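Local coordinates for protein nucleoside-diphosphate sugar epimerase (SulA family) (Corynebacterium glutamicum, PDB 3OH8) that is probably an NAD(P)-dependent epimerase of nucleoside-diphosphate sugars, joining a Rossmann-type domain to a separate domain built on an antiparallel sheet, at residues Thr4-Ile9 against Leu496-Asn501; Ala56-Val61 against Ala82-Leu87; Thr153-Leu158 against Gln176-Glu181; Cys246-Ser251 against Gly296-Phe301; Ser335-Ile340 against Asn368-Ala373. All coordinates share one frame; numbering follows the deposited sequence.

Interaction 1 (Thr4-Ile9 against Leu496-Asn501); sequences TTSHFI and LSSILN
Two serine torsions bring strand 4-9 and helix 496-501 together: Ser498 carries OG anti to its backbone N (chi1 -177°), reaching for the strand, while Ser6 holds OG anti to its carbonyl carbon (chi1 -65°). The two hydroxyls meet head-on in a hydrogen bond of 2.6 Å between Ser6 OG and Ser498 OG, with the direction of the proton left open. Ser6 OG also bonds to Thr106 OG1, so the oxygen links the helix with the adjoining strand as well. From Ser498 OG the polar chain runs on through a water 2.7 Å away, which donates to Thr4 O at 3.0 Å. That carbonyl has a further partner in the side-chain amide of Gln450. Beside this polar row, the Thr4 methyl CG2 lies against Ser498 CB at 3.8 Å. The contact illustrates how a helix can dock on a sheet with little buried area when hydroxyls and a water do the joining. The axes of segments 4-9 and 496-501 approach to 8.0 Å and cross at -41°. Strand 3-9 is an outermost strand of the chain's seven-stranded antiparallel sheet, paired with strand 102-110; helix 119-139 packs on Thr5, His7 and Ile9, and helix 488-511 runs past Thr4 and Ser6.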
# COMPACT_ATOMS: atom_id res chain seq x y z
N THR A 4 12.72 -21.84 -7.10
CA THR A 4 11.38 -22.19 -7.56
C THR A 4 10.51 -22.47 -6.34
O THR A 4 10.88 -23.25 -5.46
CB THR A 4 11.37 -23.43 -8.48
OG1 THR A 4 12.29 -23.23 -9.57
CG2 THR A 4 9.99 -23.66 -9.04
N THR A 5 9.35 -21.82 -6.28
CA THR A 5 8.47 -21.97 -5.13
C THR A 5 7.03 -21.65 -5.54
O THR A 5 6.80 -20.85 -6.45
CB THR A 5 8.94 -21.09 -3.92
OG1 THR A 5 8.25 -21.49 -2.74
CG2 THR A 5 8.71 -19.57 -4.18
N SER A 6 6.08 -22.30 -4.87
CA SER A 6 4.67 -22.18 -5.23
C SER A 6 3.81 -21.67 -4.08
O SER A 6 4.12 -21.89 -2.91
CB SER A 6 4.12 -23.54 -5.72
OG SER A 6 4.75 -23.97 -6.92
N HIS A 7 2.70 -21.01 -4.42
CA HIS A 7 1.74 -20.59 -3.40
C HIS A 7 0.32 -20.60 -3.95
O HIS A 7 0.09 -20.30 -5.12
CB HIS A 7 2.09 -19.21 -2.83
CG HIS A 7 2.10 -18.10 -3.85
ND1 HIS A 7 1.22 -17.04 -3.81
CD2 HIS A 7 2.90 -17.89 -4.92
CE1 HIS A 7 1.48 -16.22 -4.81
NE2 HIS A 7 2.49 -16.71 -5.50
N PHE A 8 -0.63 -20.94 -3.09
CA PHE A 8 -2.03 -21.05 -3.49
C PHE A 8 -2.81 -19.76 -3.23
O PHE A 8 -2.70 -19.16 -2.16
CB PHE A 8 -2.69 -22.18 -2.70
CG PHE A 8 -4.15 -22.33 -2.98
CD1 PHE A 8 -4.59 -22.87 -4.19
CD2 PHE A 8 -5.10 -21.96 -2.03
CE1 PHE A 8 -5.95 -23.01 -4.45
CE2 PHE A 8 -6.46 -22.10 -2.28
CZ PHE A 8 -6.88 -22.63 -3.49
N ILE A 9 -3.61 -19.36 -4.20
CA ILE A 9 -4.44 -18.16 -4.09
C ILE A 9 -5.89 -18.61 -4.20
O ILE A 9 -6.27 -19.20 -5.22
CB ILE A 9 -4.15 -17.18 -5.23
CG1 ILE A 9 -2.67 -16.76 -5.23
CG2 ILE A 9 -5.06 -15.95 -5.13
CD1 ILE A 9 -2.27 -15.93 -4.04
N LEU A 496 7.19 -28.04 -12.85
CA LEU A 496 6.35 -29.23 -12.74
C LEU A 496 6.53 -29.89 -11.38
O LEU A 496 5.56 -30.28 -10.73
CB LEU A 496 6.67 -30.23 -13.86
CG LEU A 496 5.98 -29.98 -15.21
CD1 LEU A 496 5.94 -28.50 -15.58
CD2 LEU A 496 6.65 -30.80 -16.31
N SER A 497 7.78 -30.02 -10.96
CA SER A 497 8.08 -30.63 -9.67
C SER A 497 7.49 -29.83 -8.51
O SER A 497 6.98 -30.41 -7.54
CB SER A 497 9.59 -30.78 -9.49
OG SER A 497 9.87 -31.37 -8.24
N SER A 498 7.54 -28.50 -8.60
CA SER A 498 7.01 -27.66 -7.54
C SER A 498 5.49 -27.82 -7.43
O SER A 498 4.94 -27.84 -6.32
CB SER A 498 7.41 -26.19 -7.77
OG SER A 498 6.95 -25.38 -6.70
N ILE A 499 4.83 -27.95 -8.57
CA ILE A 499 3.39 -28.16 -8.62
C ILE A 499 3.05 -29.50 -7.98
O ILE A 499 2.25 -29.58 -7.05
CB ILE A 499 2.86 -28.06 -10.08
CG1 ILE A 499 2.91 -26.61 -10.57
CG2 ILE A 499 1.44 -28.60 -10.19
CD1 ILE A 499 2.66 -26.46 -12.08
N LEU A 500 3.72 -30.55 -8.44
CA LEU A 500 3.54 -31.90 -7.89
C LEU A 500 3.73 -31.92 -6.36
O LEU A 500 2.96 -32.56 -5.64
CB LEU A 500 4.53 -32.85 -8.58
CG LEU A 500 4.10 -34.21 -9.13
CD1 LEU A 500 2.69 -34.19 -9.72
CD2 LEU A 500 5.14 -34.67 -10.16
N ASN A 501 4.76 -31.23 -5.88
CA ASN A 501 5.02 -31.16 -4.44
C ASN A 501 3.84 -30.56 -3.68
O ASN A 501 3.41 -31.06 -2.64
CB ASN A 501 6.30 -30.36 -4.16
CG ASN A 501 6.58 -30.20 -2.68
OD1 ASN A 501 6.92 -31.16 -1.99
ND2 ASN A 501 6.46 -28.97 -2.18
O HOH W 1 9.09 -25.59 -5.06

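Interaction 2 (Ala56-Val61 against Ala82-Leu87); sequences AGLKWV and APVKAL
Leu87 sits squarely over one face of the Trp60 indole, a clear example of a CH-pi contact. Its CG stands 3.6 Å from the centroid of the five-membered ring and only 9° off the ring normal, and its branch CD2 comes within 3.5 Å of Trp60 CG, while CD1 is turned toward the six-membered ring. The two side chains cross at about a right angle. Pro83 approaches the same indole differently, at its edge, with CG 4.1 Å from Trp60 CD1. That same proline carbon also presses on the preceding peptide, 3.1 Å from Lys59 O. Farther out, the contact ends in Leu58 CD1 against Val84 CG1 at 4.2 Å. The indole is presented to the loop because Trp60 holds CG anti to its backbone N (chi1 -176°). On the loop side, a bond of 3.0 Å from Leu87 N to Val84 O closes the short 3-10 turn through Lys85 and Ala86, folding Leu87 back over the ring. Around this first shell, Trp90 meets Trp60 edge-to-face and the Phe52 ring joins at about 40°. Leu36 and Leu54 touch Leu87. Thus the loop between strands 74-78 and 91-99 folds onto strand 59-64, whose neighbour 49-53 supplies Phe52 in the antiparallel sheet.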
# COMPACT_ATOMS: atom_id res chain seq x y z
N ALA A 56 21.04 5.74 -6.63
CA ALA A 56 22.20 6.36 -7.27
C ALA A 56 21.97 6.60 -8.76
O ALA A 56 22.87 6.38 -9.58
CB ALA A 56 23.45 5.51 -7.06
N GLY A 57 20.76 7.03 -9.10
CA GLY A 57 20.40 7.36 -10.47
C GLY A 57 20.39 6.20 -11.45
O GLY A 57 20.07 6.39 -12.62
N LEU A 58 20.72 5.00 -10.98
CA LEU A 58 20.73 3.82 -11.84
C LEU A 58 19.31 3.34 -12.15
O LEU A 58 18.34 3.69 -11.46
CB LEU A 58 21.54 2.69 -11.22
CG LEU A 58 23.06 2.86 -11.07
CD1 LEU A 58 23.66 1.61 -10.45
CD2 LEU A 58 23.70 3.15 -12.41
N LYS A 59 19.19 2.53 -13.20
CA LYS A 59 17.90 2.02 -13.64
C LYS A 59 17.97 0.58 -14.12
O LYS A 59 18.97 0.15 -14.69
CB LYS A 59 17.30 2.91 -14.73
CG LYS A 59 16.95 4.29 -14.21
CD LYS A 59 16.30 5.16 -15.25
CE LYS A 59 16.26 6.61 -14.77
NZ LYS A 59 15.39 7.47 -15.61
N TRP A 60 16.90 -0.16 -13.86
CA TRP A 60 16.82 -1.53 -14.31
C TRP A 60 15.76 -1.63 -15.40
O TRP A 60 14.61 -1.23 -15.20
CB TRP A 60 16.49 -2.45 -13.14
CG TRP A 60 16.49 -3.90 -13.49
CD1 TRP A 60 17.40 -4.55 -14.26
CD2 TRP A 60 15.53 -4.88 -13.08
NE1 TRP A 60 17.08 -5.88 -14.36
CE2 TRP A 60 15.93 -6.11 -13.64
CE3 TRP A 60 14.37 -4.85 -12.30
CZ2 TRP A 60 15.21 -7.29 -13.44
CZ3 TRP A 60 13.67 -6.02 -12.11
CH2 TRP A 60 14.09 -7.22 -12.67
N VAL A 61 16.16 -2.16 -16.55
CA VAL A 61 15.26 -2.30 -17.69
C VAL A 61 14.81 -3.75 -17.76
O VAL A 61 15.58 -4.61 -18.16
CB VAL A 61 15.95 -1.91 -19.01
CG1 VAL A 61 15.00 -2.09 -20.19
CG2 VAL A 61 16.45 -0.47 -18.93
N ALA A 82 23.24 -5.38 -17.03
CA ALA A 82 23.58 -5.54 -15.62
C ALA A 82 23.87 -4.22 -14.91
O ALA A 82 25.03 -3.89 -14.68
CB ALA A 82 24.80 -6.46 -15.51
N PRO A 83 22.82 -3.48 -14.54
CA PRO A 83 23.06 -2.25 -13.76
C PRO A 83 23.84 -2.58 -12.48
O PRO A 83 24.70 -1.81 -12.06
CB PRO A 83 21.65 -1.77 -13.42
CG PRO A 83 20.80 -2.32 -14.52
CD PRO A 83 21.41 -3.64 -14.90
N VAL A 84 23.51 -3.71 -11.87
CA VAL A 84 24.29 -4.28 -10.78
C VAL A 84 24.30 -5.79 -10.96
O VAL A 84 23.34 -6.36 -11.50
CB VAL A 84 23.70 -3.92 -9.40
CG1 VAL A 84 23.62 -2.40 -9.25
CG2 VAL A 84 22.33 -4.55 -9.21
N LYS A 85 25.37 -6.45 -10.53
CA LYS A 85 25.50 -7.89 -10.76
C LYS A 85 24.34 -8.70 -10.20
O LYS A 85 23.92 -9.69 -10.81
CB LYS A 85 26.83 -8.42 -10.20
CG LYS A 85 28.02 -8.18 -11.11
CD LYS A 85 29.08 -9.26 -10.96
CE LYS A 85 30.31 -8.74 -10.23
NZ LYS A 85 31.52 -9.57 -10.51
N ALA A 86 23.83 -8.29 -9.05
CA ALA A 86 22.74 -9.00 -8.39
C ALA A 86 21.45 -9.00 -9.21
O ALA A 86 20.66 -9.93 -9.13
CB ALA A 86 22.48 -8.40 -7.02
N LEU A 87 21.25 -7.95 -9.99
CA LEU A 87 19.99 -7.77 -10.69
C LEU A 87 20.14 -8.08 -12.17
O LEU A 87 19.30 -7.71 -12.99
CB LEU A 87 19.49 -6.34 -10.50
CG LEU A 87 18.00 -6.09 -10.70
CD1 LEU A 87 17.17 -7.08 -9.89
CD2 LEU A 87 17.66 -4.66 -10.30

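Interaction 3 (Thr153-Leu158 against Gln176-Glu181); sequences TGSRGL and QLVRKE
The glycine-rich turn that follows the first strand of a Rossmann fold is tied here to the end of the second strand, with Arg156 reaching across Val178 to the backbone of Lys180 and Glu181. Arg156 stretches its chain from CG to NE and spends its guanidinium on two carbonyls. NH1 donates to Lys180 O at 2.9 Å, in a bent bond (142°) tilted out of the guanidinium plane. NH2 donates to Glu181 O at 2.9 Å, straighter at 165° and in that plane, although it enters from above the plane of the carbonyl. Val178 CG1 lies over one face of the guanidinium, 3.7 Å from NE and offset toward the rim, so a methyl packs on the same group whose hydrogens hold the loop. Gly154 and Gly157 are the first two glycines of a GxxGxxG sequence, the dinucleotide-binding signature of extended short-chain dehydrogenases, consistent with an NAD(P) site at this turn. The type I turn from Gly154 to Gly157 leads into helix 158-169, with Gly157 at its N-cap. Where the two backbones diverge, ordered waters take over from direct bonds. Leu177 O accepts from two of them, one at 3.2 Å that is held by Gly154 N, the other at 2.6 Å that is held by Ser155 N. Deeper in, Thr153 CG2 packs on Leu177 CD1 at 3.9 Å, while Thr153 OG1 bonds to the backbone nitrogens of Leu208 and Ala209 beyond strand 204-207.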
# COMPACT_ATOMS: atom_id res chain seq x y z
N THR A 153 -5.20 13.99 -5.32
CA THR A 153 -4.03 14.82 -5.08
C THR A 153 -3.08 14.04 -4.20
O THR A 153 -3.50 13.15 -3.46
CB THR A 153 -4.37 16.16 -4.34
OG1 THR A 153 -4.75 15.88 -2.99
CG2 THR A 153 -5.51 16.93 -5.04
N GLY A 154 -1.80 14.38 -4.25
CA GLY A 154 -0.81 13.66 -3.49
C GLY A 154 -0.58 12.26 -4.04
O GLY A 154 -0.11 11.37 -3.33
N SER A 155 -0.91 12.06 -5.32
CA SER A 155 -0.85 10.71 -5.91
C SER A 155 0.58 10.21 -6.08
O SER A 155 0.81 9.04 -6.36
CB SER A 155 -1.57 10.69 -7.26
OG SER A 155 -0.85 11.44 -8.23
N ARG A 156 1.56 11.10 -5.92
CA ARG A 156 2.96 10.69 -6.07
C ARG A 156 3.66 10.44 -4.74
O ARG A 156 4.78 9.91 -4.71
CB ARG A 156 3.72 11.74 -6.86
CG ARG A 156 3.26 11.83 -8.30
CD ARG A 156 3.90 13.01 -9.02
NE ARG A 156 3.56 12.98 -10.44
CZ ARG A 156 3.86 13.95 -11.29
NH1 ARG A 156 4.51 15.02 -10.87
NH2 ARG A 156 3.52 13.83 -12.57
N GLY A 157 3.01 10.82 -3.64
CA GLY A 157 3.58 10.62 -2.31
C GLY A 157 3.48 9.16 -1.89
O GLY A 157 2.94 8.34 -2.64
N LEU A 158 4.00 8.84 -0.71
CA LEU A 158 4.00 7.47 -0.18
C LEU A 158 2.62 6.79 -0.26
O LEU A 158 2.46 5.72 -0.85
CB LEU A 158 4.44 7.50 1.29
CG LEU A 158 5.45 6.48 1.83
CD1 LEU A 158 5.30 6.28 3.35
CD2 LEU A 158 5.32 5.17 1.11
N GLN A 176 -4.88 11.71 -11.80
CA GLN A 176 -3.89 12.26 -10.90
C GLN A 176 -3.83 13.78 -11.05
O GLN A 176 -3.61 14.29 -12.16
CB GLN A 176 -2.53 11.62 -11.14
CG GLN A 176 -2.49 10.13 -10.81
CD GLN A 176 -1.18 9.47 -11.18
OE1 GLN A 176 -1.14 8.57 -12.03
NE2 GLN A 176 -0.09 9.90 -10.56
N LEU A 177 -4.07 14.48 -9.94
CA LEU A 177 -3.96 15.94 -9.92
C LEU A 177 -2.58 16.28 -9.40
O LEU A 177 -2.30 16.12 -8.22
CB LEU A 177 -5.03 16.56 -9.02
CG LEU A 177 -6.44 15.99 -9.27
CD1 LEU A 177 -7.50 16.56 -8.32
CD2 LEU A 177 -6.86 16.19 -10.73
N VAL A 178 -1.70 16.75 -10.29
CA VAL A 178 -0.29 16.89 -9.92
C VAL A 178 0.19 18.34 -9.90
O VAL A 178 -0.33 19.20 -10.61
CB VAL A 178 0.63 16.03 -10.83
CG1 VAL A 178 0.23 14.56 -10.72
CG2 VAL A 178 0.53 16.51 -12.27
N ARG A 179 1.20 18.59 -9.09
CA ARG A 179 1.65 19.97 -8.91
C ARG A 179 2.73 20.39 -9.90
O ARG A 179 3.05 21.56 -10.00
CB ARG A 179 2.08 20.20 -7.46
CG ARG A 179 0.92 20.04 -6.49
CD ARG A 179 1.33 20.33 -5.08
NE ARG A 179 2.60 19.70 -4.75
CZ ARG A 179 3.57 20.31 -4.07
NH1 ARG A 179 3.40 21.56 -3.65
NH2 ARG A 179 4.71 19.67 -3.81
N LYS A 180 3.27 19.43 -10.64
CA LYS A 180 4.26 19.76 -11.66
C LYS A 180 4.45 18.58 -12.60
O LYS A 180 4.02 17.46 -12.30
CB LYS A 180 5.60 20.13 -11.02
CG LYS A 180 6.27 18.99 -10.27
CD LYS A 180 7.57 19.43 -9.60
CE LYS A 180 8.23 18.27 -8.86
NZ LYS A 180 9.63 18.60 -8.45
N GLU A 181 5.07 18.84 -13.74
CA GLU A 181 5.43 17.77 -14.67
C GLU A 181 4.28 16.80 -14.89
O GLU A 181 4.44 15.59 -14.70
CB GLU A 181 6.66 17.03 -14.14
CG GLU A 181 7.81 17.99 -13.82
CD GLU A 181 9.01 17.31 -13.21
OE1 GLU A 181 10.14 17.57 -13.68
OE2 GLU A 181 8.83 16.51 -12.26
O HOH W 2 -0.61 16.61 -5.49
O HOH W 3 -1.09 13.96 -7.41

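Interaction 4 (Cys246-Ser251 against Gly296-Phe301); sequences CTTMIS and GKRVAF
Segments 248-251 and 298-301 lie on adjacent parallel strands of the Rossmann-type sheet, joined through a beta-alpha-beta crossover, and their backbones interlock, Thr247 to Ser251 on one side and Arg298 to Ala300 on the other. Four hydrogen bonds stitch the pair: Arg298 N to Thr247 O at 3.0 Å, Met249 N to Arg298 O at 2.8 Å, Ala300 N to Met249 O at 3.1 Å, and Ser251 N to Ala300 O at 2.9 Å. In the manner expected of parallel strands, one strand's carbonyl often takes a second, softer contact: Met249 O, for instance, also receives the CA hydrogen of Val299. On the face bearing Thr248, Ile250, Arg298 and Ala300, the Ile250 branch CD1 meets Ala300 CB at 4.1 Å. Met249, modelled as selenomethionine, and Val299 lie on the other face, where helix 290-294 packs against the valine. That helix closes in a Schellman motif, with Gly296 at positive phi turning the chain into the strand. Two cations at the start of the strand anchor it to the C-terminal ends of helices. Lys297 bends at chi2 and chi4 so that NZ reaches Cys246 O at 2.7 Å, and the same nitrogen also bonds to Val240 O and Ser243 O, near the end of helix 222-242. Arg298 NH1 bonds to Ala352 O and Ile358 O around the end of helix 342-354. With the arginine chain bent at chi3 (58°), its guanidinium runs alongside Thr248, whose methyl CG2 lies over one face, 3.5 Å from NH2.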
# COMPACT_ATOMS: atom_id res chain seq x y z
N CYS A 246 -19.27 14.67 -9.03
CA CYS A 246 -18.47 14.35 -7.85
C CYS A 246 -19.33 14.27 -6.59
O CYS A 246 -19.82 15.28 -6.05
CB CYS A 246 -17.28 15.30 -7.67
SG CYS A 246 -15.96 14.65 -6.56
N THR A 247 -19.49 13.04 -6.13
CA THR A 247 -20.41 12.67 -5.08
C THR A 247 -19.75 12.71 -3.72
O THR A 247 -20.42 12.74 -2.69
CB THR A 247 -20.84 11.22 -5.35
OG1 THR A 247 -21.93 11.21 -6.29
CG2 THR A 247 -21.25 10.51 -4.10
N THR A 248 -18.42 12.70 -3.71
CA THR A 248 -17.69 12.32 -2.51
C THR A 248 -16.34 12.99 -2.39
O THR A 248 -15.60 13.06 -3.37
CB THR A 248 -17.49 10.79 -2.50
OG1 THR A 248 -18.77 10.14 -2.59
CG2 THR A 248 -16.80 10.35 -1.22
N MSE A 249 -16.01 13.47 -1.19
CA MSE A 249 -14.67 13.98 -0.91
C MSE A 249 -14.08 13.20 0.27
O MSE A 249 -14.59 13.27 1.40
CB MSE A 249 -14.68 15.49 -0.61
CG MSE A 249 -13.29 16.11 -0.43
SE MSE A 249 -13.26 17.91 -0.17
CE MSE A 249 -11.50 18.20 -0.12
N ILE A 250 -13.04 12.43 -0.01
CA ILE A 250 -12.28 11.75 1.04
C ILE A 250 -11.02 12.56 1.31
O ILE A 250 -10.13 12.64 0.47
CB ILE A 250 -11.86 10.32 0.61
CG1 ILE A 250 -13.09 9.53 0.14
CG2 ILE A 250 -11.18 9.60 1.78
CD1 ILE A 250 -14.26 9.56 1.14
N SER A 251 -10.94 13.17 2.49
CA SER A 251 -9.89 14.14 2.76
C SER A 251 -8.92 13.64 3.84
O SER A 251 -9.35 13.18 4.90
CB SER A 251 -10.51 15.48 3.20
OG SER A 251 -9.54 16.50 3.20
N GLY A 296 -24.22 18.93 0.29
CA GLY A 296 -24.83 17.61 0.36
C GLY A 296 -23.96 16.44 -0.10
O GLY A 296 -24.45 15.32 -0.22
N LYS A 297 -22.68 16.69 -0.37
CA LYS A 297 -21.79 15.61 -0.80
C LYS A 297 -21.29 14.81 0.40
O LYS A 297 -21.27 15.31 1.52
CB LYS A 297 -20.59 16.14 -1.59
CG LYS A 297 -20.89 16.36 -3.06
CD LYS A 297 -21.53 17.71 -3.30
CE LYS A 297 -22.27 17.74 -4.63
NZ LYS A 297 -21.37 17.53 -5.78
N ARG A 298 -20.88 13.57 0.16
CA ARG A 298 -20.35 12.75 1.24
C ARG A 298 -18.90 13.14 1.54
O ARG A 298 -18.07 13.18 0.64
CB ARG A 298 -20.46 11.26 0.90
CG ARG A 298 -20.04 10.33 2.04
CD ARG A 298 -20.45 8.87 1.79
NE ARG A 298 -19.89 8.32 0.56
CZ ARG A 298 -18.70 7.73 0.46
NH1 ARG A 298 -17.91 7.61 1.53
NH2 ARG A 298 -18.29 7.27 -0.71
N VAL A 299 -18.61 13.46 2.80
CA VAL A 299 -17.25 13.81 3.20
C VAL A 299 -16.78 12.93 4.35
O VAL A 299 -17.53 12.71 5.31
CB VAL A 299 -17.16 15.30 3.65
CG1 VAL A 299 -15.73 15.68 4.04
CG2 VAL A 299 -17.69 16.21 2.57
N ALA A 300 -15.56 12.40 4.24
CA ALA A 300 -14.91 11.73 5.37
C ALA A 300 -13.51 12.28 5.59
O ALA A 300 -12.86 12.73 4.64
CB ALA A 300 -14.86 10.23 5.17
N PHE A 301 -13.06 12.24 6.84
CA PHE A 301 -11.73 12.69 7.23
C PHE A 301 -10.98 11.48 7.70
O PHE A 301 -11.39 10.82 8.66
CB PHE A 301 -11.82 13.71 8.38
CG PHE A 301 -12.87 14.74 8.18
CD1 PHE A 301 -12.74 15.69 7.18
CD2 PHE A 301 -13.99 14.78 9.00
CE1 PHE A 301 -13.71 16.65 6.99
CE2 PHE A 301 -14.96 15.74 8.81
CZ PHE A 301 -14.82 16.68 7.80

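Interaction 5 (Ser335-Ile340 against Asn368-Ala373); sequences SWFSWI and NPVSNA
Phe337 N donates to Val370 O at 2.7 Å, nearly straight at 168°, and this bond fixes the register of a short antiparallel pairing. The return bond of this hydrogen-bonded pair, from Val370 N to Phe337 O, is weak at 3.4 Å. Next along, Trp336 and Ser371 form the non-hydrogen-bonded pair, and beyond them Ser335 O accepts from Asn372 N at 2.7 Å while the CA hydrogen of Ser371 also points at it. Ser371 is the N-cap of helix 372-378, its hydroxyl bonding to Asp374 N, so the pairing runs straight into a helix start. At the far end a side chain replaces backbone: Trp339 NE1 donates to Asn368 O at 2.8 Å, entering 41° above the carbonyl plane. Trp339 CG lies between its own backbone N and carbonyl carbon (chi1 65°), which swings the indole toward Asn368. Trp336 instead presents its benzo edge to Pro369, with CZ3 3.5 Å from Pro369 O and CE3 4.2 Å from Pro369 CB; its indole nitrogen is bound to Asp264 OD1. Val370 CG2 touches the edge of Phe337. The paired strands thus extend the mixed sheet beyond strand 298-308, with helix 432-440 lying on Phe337, Trp339 and Val370 through Ile432, and strand 412-415 meeting Trp336 and Ser338.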
# COMPACT_ATOMS: atom_id res chain seq x y z
N SER A 335 4.79 6.57 26.30
CA SER A 335 4.15 7.29 25.20
C SER A 335 3.47 6.33 24.23
O SER A 335 4.09 5.35 23.80
CB SER A 335 5.17 8.14 24.44
OG SER A 335 5.46 9.32 25.16
N TRP A 336 2.22 6.61 23.89
CA TRP A 336 1.46 5.73 23.00
C TRP A 336 1.72 6.06 21.54
O TRP A 336 1.53 7.19 21.10
CB TRP A 336 -0.04 5.81 23.30
CG TRP A 336 -0.48 5.16 24.58
CD1 TRP A 336 -0.77 5.78 25.77
CD2 TRP A 336 -0.69 3.76 24.81
NE1 TRP A 336 -1.15 4.86 26.71
CE2 TRP A 336 -1.10 3.61 26.15
CE3 TRP A 336 -0.56 2.62 24.01
CZ2 TRP A 336 -1.39 2.37 26.71
CZ3 TRP A 336 -0.85 1.38 24.58
CH2 TRP A 336 -1.26 1.26 25.91
N PHE A 337 2.17 5.05 20.80
CA PHE A 337 2.52 5.19 19.40
C PHE A 337 1.32 4.74 18.57
O PHE A 337 0.96 3.57 18.57
CB PHE A 337 3.76 4.33 19.10
CG PHE A 337 4.25 4.44 17.68
CD1 PHE A 337 4.57 5.67 17.14
CD2 PHE A 337 4.41 3.30 16.90
CE1 PHE A 337 5.03 5.77 15.84
CE2 PHE A 337 4.87 3.40 15.60
CZ PHE A 337 5.18 4.63 15.06
N SER A 338 0.70 5.69 17.89
CA SER A 338 -0.50 5.44 17.09
C SER A 338 -0.09 5.17 15.64
O SER A 338 0.29 6.10 14.90
CB SER A 338 -1.44 6.64 17.21
OG SER A 338 -2.52 6.56 16.31
N TRP A 339 -0.14 3.90 15.24
CA TRP A 339 0.47 3.45 13.98
C TRP A 339 -0.55 2.73 13.12
O TRP A 339 -1.55 2.24 13.62
CB TRP A 339 1.61 2.47 14.28
CG TRP A 339 1.11 1.21 14.90
CD1 TRP A 339 0.87 0.99 16.23
CD2 TRP A 339 0.75 -0.01 14.23
NE1 TRP A 339 0.39 -0.28 16.43
CE2 TRP A 339 0.31 -0.92 15.21
CE3 TRP A 339 0.75 -0.42 12.89
CZ2 TRP A 339 -0.12 -2.22 14.90
CZ3 TRP A 339 0.33 -1.71 12.58
CH2 TRP A 339 -0.10 -2.60 13.58
N ILE A 340 -0.26 2.65 11.82
CA ILE A 340 -1.04 1.80 10.93
C ILE A 340 -0.14 1.28 9.80
O ILE A 340 0.74 1.99 9.31
CB ILE A 340 -2.27 2.56 10.35
CG1 ILE A 340 -3.13 1.60 9.51
CG2 ILE A 340 -1.81 3.80 9.56
CD1 ILE A 340 -4.50 2.15 9.12
N ASN A 368 -4.41 -1.85 17.61
CA ASN A 368 -3.50 -2.00 18.75
C ASN A 368 -2.34 -1.01 18.82
O ASN A 368 -1.22 -1.34 18.42
CB ASN A 368 -2.94 -3.43 18.79
CG ASN A 368 -4.02 -4.47 19.04
OD1 ASN A 368 -4.72 -4.43 20.06
ND2 ASN A 368 -4.17 -5.39 18.11
N PRO A 369 -2.58 0.21 19.34
CA PRO A 369 -1.45 1.12 19.56
C PRO A 369 -0.49 0.53 20.61
O PRO A 369 -0.93 -0.26 21.44
CB PRO A 369 -2.12 2.40 20.08
CG PRO A 369 -3.46 1.96 20.60
CD PRO A 369 -3.87 0.77 19.78
N VAL A 370 0.80 0.87 20.55
CA VAL A 370 1.78 0.30 21.47
C VAL A 370 2.57 1.38 22.18
O VAL A 370 2.65 2.51 21.69
CB VAL A 370 2.77 -0.65 20.75
CG1 VAL A 370 2.03 -1.81 20.07
CG2 VAL A 370 3.58 0.12 19.73
N SER A 371 3.17 1.03 23.31
CA SER A 371 4.02 1.97 24.06
C SER A 371 5.35 2.19 23.34
O SER A 371 5.84 1.32 22.62
CB SER A 371 4.29 1.44 25.46
OG SER A 371 5.15 0.30 25.41
N ASN A 372 5.94 3.37 23.54
CA ASN A 372 7.28 3.63 23.04
C ASN A 372 8.25 2.51 23.45
O ASN A 372 9.08 2.07 22.65
CB ASN A 372 7.78 4.99 23.55
CG ASN A 372 9.29 5.16 23.40
OD1 ASN A 372 9.80 5.46 22.31
ND2 ASN A 372 10.01 4.98 24.50
N ALA A 373 8.14 2.07 24.70
CA ALA A 373 8.99 0.99 25.19
C ALA A 373 8.80 -0.28 24.36
O ALA A 373 9.77 -0.96 24.01
CB ALA A 373 8.68 0.71 26.67

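From the N terminus, interaction 1 opens first and closes last: it brings strand 3-9 to helix 488-511 near the C terminus, and every other contact is nested inside that loop. Interaction 2 closes a short loop within the same antiparallel sheet, its centre about 29 Å from that of interaction 1. The chain then enters the Rossmann-type domain, where interactions 3, 4 and 5 follow in series without crossing, all reaching one mixed sheet. Interaction 3 joins its first two strands, interaction 4 pairs 248-254 with 298-308, and interaction 5 continues from the neighbouring strand 336-341. Interactions 1 and 4 lie on opposite sides of the chain's centre, their centres about 45 Å apart.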